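Local coordinates for protein beta-glucanase (Clostridium thermocellum, PDB 3WVJ) that catalyses hydrolysis of 1,3-1,4-beta-D-glucans as a family 16 glycoside hydrolase with a beta-jellyroll fold, at residues A[157-160]-A[165-168]; A[59-64]-A[196-201]; A[13-18]-A[40-45]. All coordinates share one frame; numbering follows the deposited sequence.

Interaction 1 of 3, residues A[157-160]-A[165-168]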
ATOM      1  N   TYR A 157      -1.051  15.285 -12.262  1.00 46.78           N
ATOM      2  CA  TYR A 157      -0.199  15.285 -11.062  1.00 45.52           C
ATOM      3  C   TYR A 157      -0.666  14.334 -10.018  1.00 43.69           C
ATOM      4  O   TYR A 157      -1.797  13.824 -10.068  1.00 43.70           O
ATOM      5  CB  TYR A 157      -0.038  16.708 -10.441  1.00 46.89           C
ATOM      6  CG  TYR A 157      -1.330  17.255  -9.870  1.00 48.74           C
ATOM      7  CD1 TYR A 157      -1.727  16.953  -8.568  1.00 48.34           C
ATOM      8  CD2 TYR A 157      -2.157  18.042 -10.635  1.00 50.34           C
ATOM      9  CE1 TYR A 157      -2.897  17.429  -8.056  1.00 49.97           C
ATOM     10  CE2 TYR A 157      -3.328  18.536 -10.134  1.00 52.35           C
ATOM     11  CZ  TYR A 157      -3.685  18.232  -8.858  1.00 52.15           C
ATOM     12  OH  TYR A 157      -4.822  18.752  -8.390  1.00 53.50           O
ATOM     13  N   ILE A 158       0.226  14.127  -9.058  1.00 42.40           N
ATOM     14  CA  ILE A 158      -0.067  13.420  -7.841  1.00 41.21           C
ATOM     15  C   ILE A 158       0.469  14.270  -6.687  1.00 41.61           C
ATOM     16  O   ILE A 158       1.638  14.545  -6.611  1.00 41.18           O
ATOM     17  CB  ILE A 158       0.561  12.005  -7.800  1.00 39.19           C
ATOM     18  CG1 ILE A 158       0.110  11.166  -9.013  1.00 38.61           C
ATOM     19  CG2 ILE A 158       0.024  11.251  -6.589  1.00 38.24           C
ATOM     20  CD1 ILE A 158       0.898   9.873  -9.214  1.00 36.48           C
ATOM     21  N   ASP A 159      -0.409  14.644  -5.777  1.00 42.32           N
ATOM     22  CA  ASP A 159      -0.015  15.402  -4.622  1.00 43.42           C
ATOM     23  C   ASP A 159      -0.051  14.533  -3.403  1.00 42.53           C
ATOM     24  O   ASP A 159      -1.137  13.960  -3.099  1.00 42.88           O
ATOM     25  CB  ASP A 159      -0.995  16.561  -4.445  1.00 45.85           C
ATOM     26  CG  ASP A 159      -0.671  17.702  -5.335  1.00 47.13           C
ATOM     27  OD1 ASP A 159       0.420  17.728  -5.982  1.00 45.84           O
ATOM     28  OD2 ASP A 159      -1.518  18.610  -5.386  1.00 49.10           O
ATOM     29  N   PHE A 160       1.098  14.399  -2.730  1.00 41.70           N
ATOM     30  CA  PHE A 160       1.229  13.538  -1.545  1.00 40.90           C
ATOM     31  C   PHE A 160       0.996  14.275  -0.194  1.00 42.79           C
ATOM     32  O   PHE A 160       1.513  15.343   0.036  1.00 43.91           O
ATOM     33  CB  PHE A 160       2.564  12.758  -1.569  1.00 38.95           C
ATOM     34  CG  PHE A 160       2.647  11.713  -2.694  1.00 36.80           C
ATOM     35  CD1 PHE A 160       2.204  10.415  -2.503  1.00 35.36           C
ATOM     36  CD2 PHE A 160       3.180  12.038  -3.955  1.00 36.53           C
ATOM     37  CE1 PHE A 160       2.263   9.451  -3.536  1.00 33.94           C
ATOM     38  CE2 PHE A 160       3.243  11.088  -4.986  1.00 34.92           C
ATOM     39  CZ  PHE A 160       2.811   9.785  -4.776  1.00 33.65           C
ATOM     40  N   LYS A 165      -1.769  17.217   5.284  1.00 55.26           N
ATOM     41  CA  LYS A 165      -0.946  18.317   4.736  1.00 56.45           C
ATOM     42  C   LYS A 165      -0.150  17.914   3.501  1.00 53.32           C
ATOM     43  O   LYS A 165       0.503  16.881   3.482  1.00 50.94           O
ATOM     44  CB  LYS A 165       0.035  18.873   5.801  1.00 59.32           C
ATOM     45  CG  LYS A 165      -0.665  19.715   6.875  1.00 64.10           C
ATOM     46  CD  LYS A 165       0.281  20.199   7.962  1.00 67.71           C
ATOM     47  CE  LYS A 165      -0.518  21.033   8.958  1.00 73.36           C
ATOM     48  NZ  LYS A 165       0.393  21.935   9.737  1.00 77.05           N
ATOM     49  N   LYS A 166      -0.238  18.700   2.440  1.00 53.33           N
ATOM     50  CA  LYS A 166       0.421  18.331   1.182  1.00 50.95           C
ATOM     51  C   LYS A 166       1.908  18.614   1.292  1.00 50.43           C
ATOM     52  O   LYS A 166       2.304  19.732   1.578  1.00 52.22           O
ATOM     53  CB  LYS A 166      -0.235  19.091   0.015  1.00 51.64           C
ATOM     54  CG  LYS A 166       0.606  19.135  -1.246  1.00 50.57           C
ATOM     55  CD  LYS A 166      -0.133  19.926  -2.304  1.00 51.67           C
ATOM     56  CE  LYS A 166       0.808  20.287  -3.429  1.00 51.43           C
ATOM     57  NZ  LYS A 166      -0.065  20.719  -4.551  1.00 52.19           N
ATOM     58  N   VAL A 167       2.735  17.595   1.075  1.00 48.05           N
ATOM     59  CA  VAL A 167       4.156  17.756   1.227  1.00 47.83           C
ATOM     60  C   VAL A 167       4.964  17.638  -0.051  1.00 46.46           C
ATOM     61  O   VAL A 167       6.124  17.921  -0.022  1.00 46.62           O
ATOM     62  CB  VAL A 167       4.739  16.819   2.327  1.00 46.98           C
ATOM     63  CG1 VAL A 167       4.034  17.092   3.650  1.00 48.87           C
ATOM     64  CG2 VAL A 167       4.590  15.363   1.971  1.00 44.39           C
ATOM     65  N   TYR A 168       4.352  17.216  -1.158  1.00 45.37           N
ATOM     66  CA  TYR A 168       5.069  16.918  -2.384  1.00 43.86           C
ATOM     67  C   TYR A 168       4.113  16.838  -3.572  1.00 43.34           C
ATOM     68  O   TYR A 168       2.943  16.433  -3.406  1.00 42.77           O
ATOM     69  CB  TYR A 168       5.814  15.585  -2.223  1.00 42.30           C
ATOM     70  CG  TYR A 168       6.590  15.122  -3.443  1.00 41.64           C
ATOM     71  CD1 TYR A 168       7.742  15.792  -3.861  1.00 42.45           C
ATOM     72  CD2 TYR A 168       6.186  13.970  -4.170  1.00 40.31           C
ATOM     73  CE1 TYR A 168       8.475  15.381  -4.967  1.00 41.82           C
ATOM     74  CE2 TYR A 168       6.923  13.541  -5.297  1.00 39.69           C
ATOM     75  CZ  TYR A 168       8.051  14.255  -5.694  1.00 40.78           C
ATOM     76  OH  TYR A 168       8.836  13.863  -6.801  1.00 40.78           O
TER
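Two backbone bonds tie Phe160 to 165-168, Phe160 N donating to Tyr168 O (2.8 Å, 156° at the hydrogen) and Val167 N to Phe160 O (2.8 Å, 167°). The short strand axes are far from antiparallel, at 119°. With the two bonds spread over neighbouring residues and Val167 leaving the extended region while Tyr168 stays in it, this is consistent with a classic beta bulge opposite Phe160. A CA-H...O contact from Asp159 CA to Tyr168 O (3.4 Å) adds to the seam.

Among the side chains, the extended Lys166 carries NZ over the Asp159 carboxylate, where it forms a salt bridge to OD2 at 2.7 Å, from well above the carboxylate plane. Arg169 binds the other oxygen, OD1, so the acid is shared between two cations, which would probably favour its ionised form. Phe160 and Tyr168 run alongside one another on the same face of the hairpin; Phe160 CD2 meets Tyr168 CD2 at the edge of the tyrosine ring, 3.6 Å away. Further rings extend this cluster: Phe122 stacks on Phe160 and Tyr134 on Tyr168. The arrangement is that of a twisted beta hairpin, 157-162 with 165-170, in the family 16 jellyroll, its aromatic face packed on strand 119-125.

Interaction 2 of 3, residues A[59-64]-A[196-201]; sequences YPYKSG and GRYDGR
Tyr61 and Tyr198 form a T-shaped (edge-to-face) pair that joins the start of strand 61-72 to the loop between helix 192-195 and strand 204-214 of the jellyroll. The evidence is in the rings: centroids lie 5.0 Å apart, the planes stand at 73°, and Tyr198 turns its edge to one face of Tyr61. CE2 of Tyr198 does most of the touching, 3.4 Å from Tyr61 CZ and 3.5 Å from Tyr61 CE2, so it sits toward the hydroxyl-bearing rim and not over the ring centre. Tyr198 CD2 follows along the same edge, 3.8 Å from Tyr61 CE2. Pro60 CB lies over the opposite face of Tyr61, toward the rim.

Apolar packing extends the pair. Leu51 of strand 46-53 and Pro187 of strand 179-187 each touch both tyrosines, which places the two rings against the ends of two further strands.

Polar contacts hold the loop side in shape. With CG swung opposite the backbone N (chi1 175°), Tyr198 lies back over its own turn: its OH donates to Arg201 O at 2.8 Å, from above the carbonyl plane, and Gly200 N rests over the centre of its ring. The bond and the amide over the ring hold Tyr198 from the side of its own loop, while its edge is used by Tyr61. Gly200 takes a positive phi (91°) as the chain turns back under the Tyr198 ring. The loop closes in tightly at this point, with Gly200 CA 3.3 Å from Tyr61 OH.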
ATOM      1  N   TYR A  59       7.585 -20.598  -0.581  1.00 51.79           N
ATOM      2  CA  TYR A  59       8.105 -19.310  -0.156  1.00 50.35           C
ATOM      3  C   TYR A  59       8.437 -19.485   1.343  1.00 49.17           C
ATOM      4  O   TYR A  59       7.852 -20.324   1.974  1.00 49.15           O
ATOM      5  CB  TYR A  59       7.032 -18.249  -0.458  1.00 53.92           C
ATOM      6  CG  TYR A  59       6.672 -18.258  -1.981  1.00 56.65           C
ATOM      7  CD1 TYR A  59       7.201 -17.291  -2.842  1.00 56.57           C
ATOM      8  CD2 TYR A  59       5.859 -19.311  -2.552  1.00 60.60           C
ATOM      9  CE1 TYR A  59       6.955 -17.300  -4.224  1.00 56.10           C
ATOM     10  CE2 TYR A  59       5.605 -19.345  -3.950  1.00 60.63           C
ATOM     11  CZ  TYR A  59       6.140 -18.331  -4.779  1.00 59.02           C
ATOM     12  OH  TYR A  59       5.892 -18.332  -6.171  1.00 55.60           O
ATOM     13  N   PRO A  60       9.426 -18.762   1.860  1.00 47.23           N
ATOM     14  CA  PRO A  60       9.887 -18.941   3.239  1.00 47.67           C
ATOM     15  C   PRO A  60       9.011 -18.160   4.171  1.00 45.48           C
ATOM     16  O   PRO A  60       9.005 -18.418   5.371  1.00 47.11           O
ATOM     17  CB  PRO A  60      11.333 -18.376   3.231  1.00 47.73           C
ATOM     18  CG  PRO A  60      11.530 -17.800   1.880  1.00 46.37           C
ATOM     19  CD  PRO A  60      10.337 -17.934   1.037  1.00 46.56           C
ATOM     20  N   TYR A  61       8.266 -17.216   3.596  1.00 41.82           N
ATOM     21  CA  TYR A  61       7.393 -16.362   4.353  1.00 40.67           C
ATOM     22  C   TYR A  61       5.966 -16.240   3.815  1.00 38.91           C
ATOM     23  O   TYR A  61       5.730 -16.401   2.633  1.00 37.55           O
ATOM     24  CB  TYR A  61       7.995 -14.981   4.496  1.00 39.74           C
ATOM     25  CG  TYR A  61       9.415 -15.054   5.019  1.00 40.87           C
ATOM     26  CD1 TYR A  61       9.670 -15.463   6.359  1.00 42.61           C
ATOM     27  CD2 TYR A  61      10.495 -14.811   4.168  1.00 39.92           C
ATOM     28  CE1 TYR A  61      10.946 -15.551   6.835  1.00 43.79           C
ATOM     29  CE2 TYR A  61      11.792 -14.868   4.639  1.00 41.18           C
ATOM     30  CZ  TYR A  61      12.005 -15.249   5.988  1.00 43.31           C
ATOM     31  OH  TYR A  61      13.269 -15.352   6.499  1.00 44.99           O
ATOM     32  N   LYS A  62       5.013 -16.004   4.721  1.00 38.85           N
ATOM     33  CA  LYS A  62       3.656 -15.647   4.301  1.00 37.74           C
ATOM     34  C   LYS A  62       3.310 -14.278   4.822  1.00 36.95           C
ATOM     35  O   LYS A  62       3.719 -13.889   5.957  1.00 38.01           O
ATOM     36  CB  LYS A  62       2.595 -16.651   4.735  1.00 38.74           C
ATOM     37  CG  LYS A  62       2.728 -17.027   6.220  1.00 40.67           C
ATOM     38  CD  LYS A  62       1.565 -17.908   6.627  1.00 42.16           C
ATOM     39  CE  LYS A  62       1.871 -18.415   8.039  1.00 44.54           C
ATOM     40  NZ  LYS A  62       0.841 -19.385   8.382  1.00 46.36           N
ATOM     41  N   SER A  63       2.500 -13.600   4.039  1.00 35.36           N
ATOM     42  CA  SER A  63       1.984 -12.369   4.479  1.00 35.19           C
ATOM     43  C   SER A  63       0.619 -12.044   3.844  1.00 34.39           C
ATOM     44  O   SER A  63      -0.034 -12.890   3.227  1.00 34.35           O
ATOM     45  CB  SER A  63       3.008 -11.244   4.156  1.00 33.89           C
ATOM     46  OG  SER A  63       2.698 -10.099   4.937  1.00 33.99           O
ATOM     47  N   GLY A  64       0.196 -10.787   3.981  1.00 34.02           N
ATOM     48  CA  GLY A  64      -1.192 -10.400   3.658  1.00 33.85           C
ATOM     49  C   GLY A  64      -1.193  -9.300   2.599  1.00 32.73           C
ATOM     50  O   GLY A  64      -0.355  -8.378   2.652  1.00 31.98           O
ATOM     51  N   GLY A 196      17.478  -2.628   2.690  1.00 35.83           N
ATOM     52  CA  GLY A 196      18.255  -3.530   3.578  1.00 37.37           C
ATOM     53  C   GLY A 196      17.955  -5.008   3.316  1.00 37.73           C
ATOM     54  O   GLY A 196      16.957  -5.365   2.612  1.00 36.52           O
ATOM     55  N   ARG A 197      18.792  -5.894   3.837  1.00 39.91           N
ATOM     56  CA  ARG A 197      18.472  -7.302   3.754  1.00 41.78           C
ATOM     57  C   ARG A 197      17.497  -7.661   4.897  1.00 42.43           C
ATOM     58  O   ARG A 197      17.695  -7.240   6.055  1.00 42.30           O
ATOM     59  CB  ARG A 197      19.703  -8.170   3.907  1.00 45.74           C
ATOM     60  CG  ARG A 197      19.495  -9.570   3.288  1.00 49.64           C
ATOM     61  CD  ARG A 197      20.526 -10.618   3.740  1.00 56.27           C
ATOM     62  NE  ARG A 197      20.192 -11.209   5.064  1.00 63.69           N
ATOM     63  CZ  ARG A 197      20.802 -10.920   6.227  1.00 69.65           C
ATOM     64  NH1 ARG A 197      21.837 -10.051   6.256  1.00 71.65           N
ATOM     65  NH2 ARG A 197      20.393 -11.508   7.382  1.00 69.73           N
ATOM     66  N   TYR A 198      16.448  -8.417   4.556  1.00 41.99           N
ATOM     67  CA  TYR A 198      15.464  -8.853   5.532  1.00 42.56           C
ATOM     68  C   TYR A 198      16.125  -9.807   6.482  1.00 44.97           C
ATOM     69  O   TYR A 198      16.775 -10.744   6.031  1.00 44.84           O
ATOM     70  CB  TYR A 198      14.285  -9.522   4.845  1.00 41.12           C
ATOM     71  CG  TYR A 198      13.292 -10.089   5.817  1.00 41.23           C
ATOM     72  CD1 TYR A 198      12.889  -9.363   6.964  1.00 41.75           C
ATOM     73  CD2 TYR A 198      12.744 -11.336   5.590  1.00 40.86           C
ATOM     74  CE1 TYR A 198      11.971  -9.913   7.860  1.00 43.20           C
ATOM     75  CE2 TYR A 198      11.808 -11.875   6.464  1.00 42.01           C
ATOM     76  CZ  TYR A 198      11.417 -11.161   7.570  1.00 43.06           C
ATOM     77  OH  TYR A 198      10.485 -11.720   8.388  1.00 45.22           O
ATOM     78  N   ASP A 199      16.031  -9.426   7.777  1.00 47.48           N
ATOM     79  CA  ASP A 199      16.300 -10.153   9.051  1.00 53.24           C
ATOM     80  C   ASP A 199      15.866 -11.622   9.205  1.00 53.58           C
ATOM     81  O   ASP A 199      16.542 -12.414   9.822  1.00 53.68           O
ATOM     82  CB  ASP A 199      15.439  -9.407  10.126  1.00 55.15           C
ATOM     83  CG  ASP A 199      16.179  -9.176  11.347  1.00 62.29           C
ATOM     84  OD1 ASP A 199      17.072  -9.989  11.578  1.00 69.99           O
ATOM     85  OD2 ASP A 199      15.894  -8.242  12.125  1.00 64.13           O
ATOM     86  N   GLY A 200      14.664 -11.941   8.735  1.00 51.48           N
ATOM     87  CA  GLY A 200      14.044 -13.267   8.932  1.00 51.05           C
ATOM     88  C   GLY A 200      13.211 -13.264  10.205  1.00 52.51           C
ATOM     89  O   GLY A 200      12.639 -14.279  10.589  1.00 53.88           O
ATOM     90  N   ARG A 201      13.124 -12.102  10.831  1.00 52.11           N
ATOM     91  CA  ARG A 201      12.417 -11.928  12.067  1.00 54.09           C
ATOM     92  C   ARG A 201      10.899 -11.858  11.892  1.00 52.72           C
ATOM     93  O   ARG A 201      10.372 -11.089  11.064  1.00 50.12           O
ATOM     94  CB  ARG A 201      13.011 -10.710  12.758  1.00 56.65           C
ATOM     95  CG  ARG A 201      12.089  -9.569  13.123  1.00 58.87           C
ATOM     96  CD  ARG A 201      11.572  -9.759  14.522  1.00 62.09           C
ATOM     97  NE  ARG A 201      12.630 -10.408  15.290  1.00 66.49           N
ATOM     98  CZ  ARG A 201      12.539 -10.994  16.499  1.00 70.39           C
ATOM     99  NH1 ARG A 201      11.406 -11.025  17.206  1.00 74.37           N
ATOM    100  NH2 ARG A 201      13.633 -11.552  17.016  1.00 69.36           N
TER

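Interaction 3 of 3, residues A[13-18]-A[40-45]; sequences SNFDSS and VTFSNG
Phe15 reaches Phe42 from the loop between strands 8-11 and 20-22, laying that loop against strand 40-43 of the jellyroll, close to the turn that leads into strand 46-53. CB points toward 40-45; at chi1 74° CG lies between the backbone N and the carbonyl carbon, and the CE2 and CZ end of the ring is the part that meets Phe42. Phe15 CE2 comes within 3.8 Å of Phe42 CE1. Phe15 CZ, the tip, comes closer, 3.6 Å from Phe42 CE1, and also meets Phe42 CZ at 3.9 Å. The side chains cross at about a right angle, yet the ring planes are inclined by only 39° with centroids 5.6 Å apart, an oblique meeting. Elsewhere the Phe15 ring meets Phe12 edge-to-face, Trp20 at a steep angle, and Tyr66 of strand 61-72.

Backbone proximity marks the other end of the contact: Ser13 CA and Gly45 CA are 3.6 Å apart. Ser13 CB presses on Gly45 CA at 3.4 Å, shorter than a usual carbon-carbon contact. Just beyond Phe15 the loop turns through an Asx turn: Asp16 OD1 accepts from Ser18 N at 2.9 Å and, from the same face of the carboxylate, from Ser18 OG at 2.7 Å.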
ATOM      1  N   SER A  13     -12.863  -0.943  11.656  1.00 60.50           N
ATOM      2  CA  SER A  13     -13.603  -1.243  12.905  1.00 65.12           C
ATOM      3  C   SER A  13     -15.031  -1.614  12.606  1.00 66.37           C
ATOM      4  O   SER A  13     -15.707  -2.248  13.420  1.00 72.32           O
ATOM      5  CB  SER A  13     -13.544  -0.056  13.881  1.00 66.19           C
ATOM      6  OG  SER A  13     -14.355   1.008  13.459  1.00 65.42           O
ATOM      7  N   ASN A  14     -15.521  -1.183  11.456  1.00 65.27           N
ATOM      8  CA  ASN A  14     -16.845  -1.531  11.059  1.00 64.82           C
ATOM      9  C   ASN A  14     -17.159  -1.232   9.623  1.00 62.24           C
ATOM     10  O   ASN A  14     -17.538  -0.105   9.331  1.00 63.34           O
ATOM     11  CB  ASN A  14     -17.892  -0.803  11.899  1.00 68.75           C
ATOM     12  CG  ASN A  14     -19.281  -1.276  11.542  1.00 69.51           C
ATOM     13  OD1 ASN A  14     -19.584  -2.443  11.741  1.00 72.59           O
ATOM     14  ND2 ASN A  14     -20.084  -0.425  10.912  1.00 68.78           N
ATOM     15  N   PHE A  15     -17.108  -2.235   8.747  1.00 58.21           N
ATOM     16  CA  PHE A  15     -17.185  -1.986   7.297  1.00 56.52           C
ATOM     17  C   PHE A  15     -17.772  -3.148   6.503  1.00 55.45           C
ATOM     18  O   PHE A  15     -17.853  -4.270   6.988  1.00 56.45           O
ATOM     19  CB  PHE A  15     -15.766  -1.682   6.726  1.00 52.74           C
ATOM     20  CG  PHE A  15     -14.873  -2.897   6.620  1.00 49.98           C
ATOM     21  CD1 PHE A  15     -14.441  -3.350   5.379  1.00 47.59           C
ATOM     22  CD2 PHE A  15     -14.457  -3.579   7.742  1.00 51.51           C
ATOM     23  CE1 PHE A  15     -13.599  -4.443   5.257  1.00 45.85           C
ATOM     24  CE2 PHE A  15     -13.619  -4.699   7.632  1.00 50.13           C
ATOM     25  CZ  PHE A  15     -13.198  -5.126   6.381  1.00 46.98           C
ATOM     26  N   ASP A  16     -18.112  -2.874   5.247  1.00 55.85           N
ATOM     27  CA  ASP A  16     -18.612  -3.894   4.321  1.00 54.28           C
ATOM     28  C   ASP A  16     -17.451  -4.656   3.659  1.00 52.10           C
ATOM     29  O   ASP A  16     -16.847  -4.237   2.655  1.00 50.47           O
ATOM     30  CB  ASP A  16     -19.537  -3.270   3.308  1.00 54.55           C
ATOM     31  CG  ASP A  16     -20.042  -4.253   2.322  1.00 54.20           C
ATOM     32  OD1 ASP A  16     -19.940  -5.472   2.577  1.00 54.33           O
ATOM     33  OD2 ASP A  16     -20.535  -3.803   1.282  1.00 54.03           O
ATOM     34  N   SER A  17     -17.171  -5.771   4.309  1.00 51.78           N
ATOM     35  CA  SER A  17     -16.228  -6.788   3.981  1.00 50.06           C
ATOM     36  C   SER A  17     -16.377  -7.248   2.540  1.00 47.92           C
ATOM     37  O   SER A  17     -15.430  -7.831   1.963  1.00 45.70           O
ATOM     38  CB  SER A  17     -16.646  -7.987   4.826  1.00 54.36           C
ATOM     39  OG  SER A  17     -15.512  -8.657   5.278  1.00 57.44           O
ATOM     40  N   SER A  18     -17.579  -7.047   1.987  1.00 46.77           N
ATOM     41  CA  SER A  18     -17.933  -7.645   0.711  1.00 45.66           C
ATOM     42  C   SER A  18     -17.284  -6.868  -0.449  1.00 44.33           C
ATOM     43  O   SER A  18     -17.220  -7.367  -1.563  1.00 42.66           O
ATOM     44  CB  SER A  18     -19.466  -7.780   0.538  1.00 47.96           C
ATOM     45  OG  SER A  18     -19.996  -6.536   0.122  1.00 49.02           O
ATOM     46  N   VAL A  40      -4.412 -11.650   6.842  1.00 39.81           N
ATOM     47  CA  VAL A  40      -5.219 -10.462   6.975  1.00 39.94           C
ATOM     48  C   VAL A  40      -6.258 -10.750   8.058  1.00 42.76           C
ATOM     49  O   VAL A  40      -7.107 -11.541   7.795  1.00 42.96           O
ATOM     50  CB  VAL A  40      -5.939 -10.174   5.618  1.00 38.07           C
ATOM     51  CG1 VAL A  40      -6.799  -8.942   5.723  1.00 38.17           C
ATOM     52  CG2 VAL A  40      -4.922  -9.957   4.491  1.00 36.20           C
ATOM     53  N   THR A  41      -6.227 -10.085   9.216  1.00 44.90           N
ATOM     54  CA  THR A  41      -7.141 -10.396  10.336  1.00 49.70           C
ATOM     55  C   THR A  41      -7.568  -9.023  10.803  1.00 51.66           C
ATOM     56  O   THR A  41      -7.075  -7.996  10.247  1.00 49.82           O
ATOM     57  CB  THR A  41      -6.429 -11.119  11.491  1.00 51.67           C
ATOM     58  OG1 THR A  41      -5.299 -10.318  11.875  1.00 51.30           O
ATOM     59  CG2 THR A  41      -5.960 -12.504  11.056  1.00 51.30           C
ATOM     60  N   PHE A  42      -8.502  -9.000  11.743  1.00 54.73           N
ATOM     61  CA  PHE A  42      -9.119  -7.783  12.256  1.00 57.70           C
ATOM     62  C   PHE A  42      -9.120  -7.824  13.788  1.00 62.60           C
ATOM     63  O   PHE A  42      -9.535  -8.811  14.390  1.00 66.19           O
ATOM     64  CB  PHE A  42     -10.527  -7.588  11.645  1.00 57.13           C
ATOM     65  CG  PHE A  42     -10.494  -7.556  10.152  1.00 53.67           C
ATOM     66  CD1 PHE A  42     -10.353  -6.350   9.463  1.00 53.54           C
ATOM     67  CD2 PHE A  42     -10.473  -8.743   9.401  1.00 52.92           C
ATOM     68  CE1 PHE A  42     -10.210  -6.321   8.060  1.00 49.68           C
ATOM     69  CE2 PHE A  42     -10.320  -8.708   8.000  1.00 49.96           C
ATOM     70  CZ  PHE A  42     -10.199  -7.499   7.332  1.00 48.33           C
ATOM     71  N   SER A  43      -8.580  -6.779  14.415  1.00 63.64           N
ATOM     72  CA  SER A  43      -8.729  -6.563  15.843  1.00 66.66           C
ATOM     73  C   SER A  43      -8.553  -5.076  16.181  1.00 67.28           C
ATOM     74  O   SER A  43      -7.876  -4.324  15.444  1.00 63.66           O
ATOM     75  CB  SER A  43      -7.695  -7.376  16.582  1.00 68.35           C
ATOM     76  OG  SER A  43      -6.488  -7.267  15.855  1.00 68.98           O
ATOM     77  N   ASN A  44      -9.167  -4.674  17.299  1.00 67.71           N
ATOM     78  CA  ASN A  44      -9.057  -3.326  17.911  1.00 69.48           C
ATOM     79  C   ASN A  44      -9.425  -2.167  17.045  1.00 66.25           C
ATOM     80  O   ASN A  44      -8.825  -1.055  17.129  1.00 65.33           O
ATOM     81  CB  ASN A  44      -7.715  -3.004  18.542  1.00 73.37           C
ATOM     82  CG  ASN A  44      -7.034  -4.201  19.117  1.00 77.42           C
ATOM     83  OD1 ASN A  44      -6.455  -5.004  18.377  1.00 81.95           O
ATOM     84  ND2 ASN A  44      -7.034  -4.306  20.418  1.00 82.54           N
ATOM     85  N   GLY A  45     -10.420  -2.422  16.222  1.00 63.91           N
ATOM     86  CA  GLY A  45     -10.781  -1.460  15.199  1.00 62.60           C
ATOM     87  C   GLY A  45      -9.913  -1.479  13.957  1.00 58.75           C
ATOM     88  O   GLY A  45     -10.177  -0.683  13.002  1.00 57.57           O
TER

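In the fold
The three contacts lie toward the outside of the jellyroll, each centred about 16 or 17 Å from the centre of the chain. Interactions 2 and 3 are neighbours: their centres are 24 Å apart, but Gly64 CA packs on Val40 CG2 at 3.8 Å where strands 61-72 and 40-43 approach. Interaction 1 stands apart, its nearest atoms about 19 Å from interaction 2 and about 21 Å from interaction 3, and it lies across the chain's centre from interaction 2. Its Phe160 and Ile158 touch Ile108 on strand 106-113, whose sequence carries the EIDIEF signature associated with catalysis in family 16. The Phe160 side chain is about 12 Å from a bound molecule of the buffer bis-tris propane (B3P).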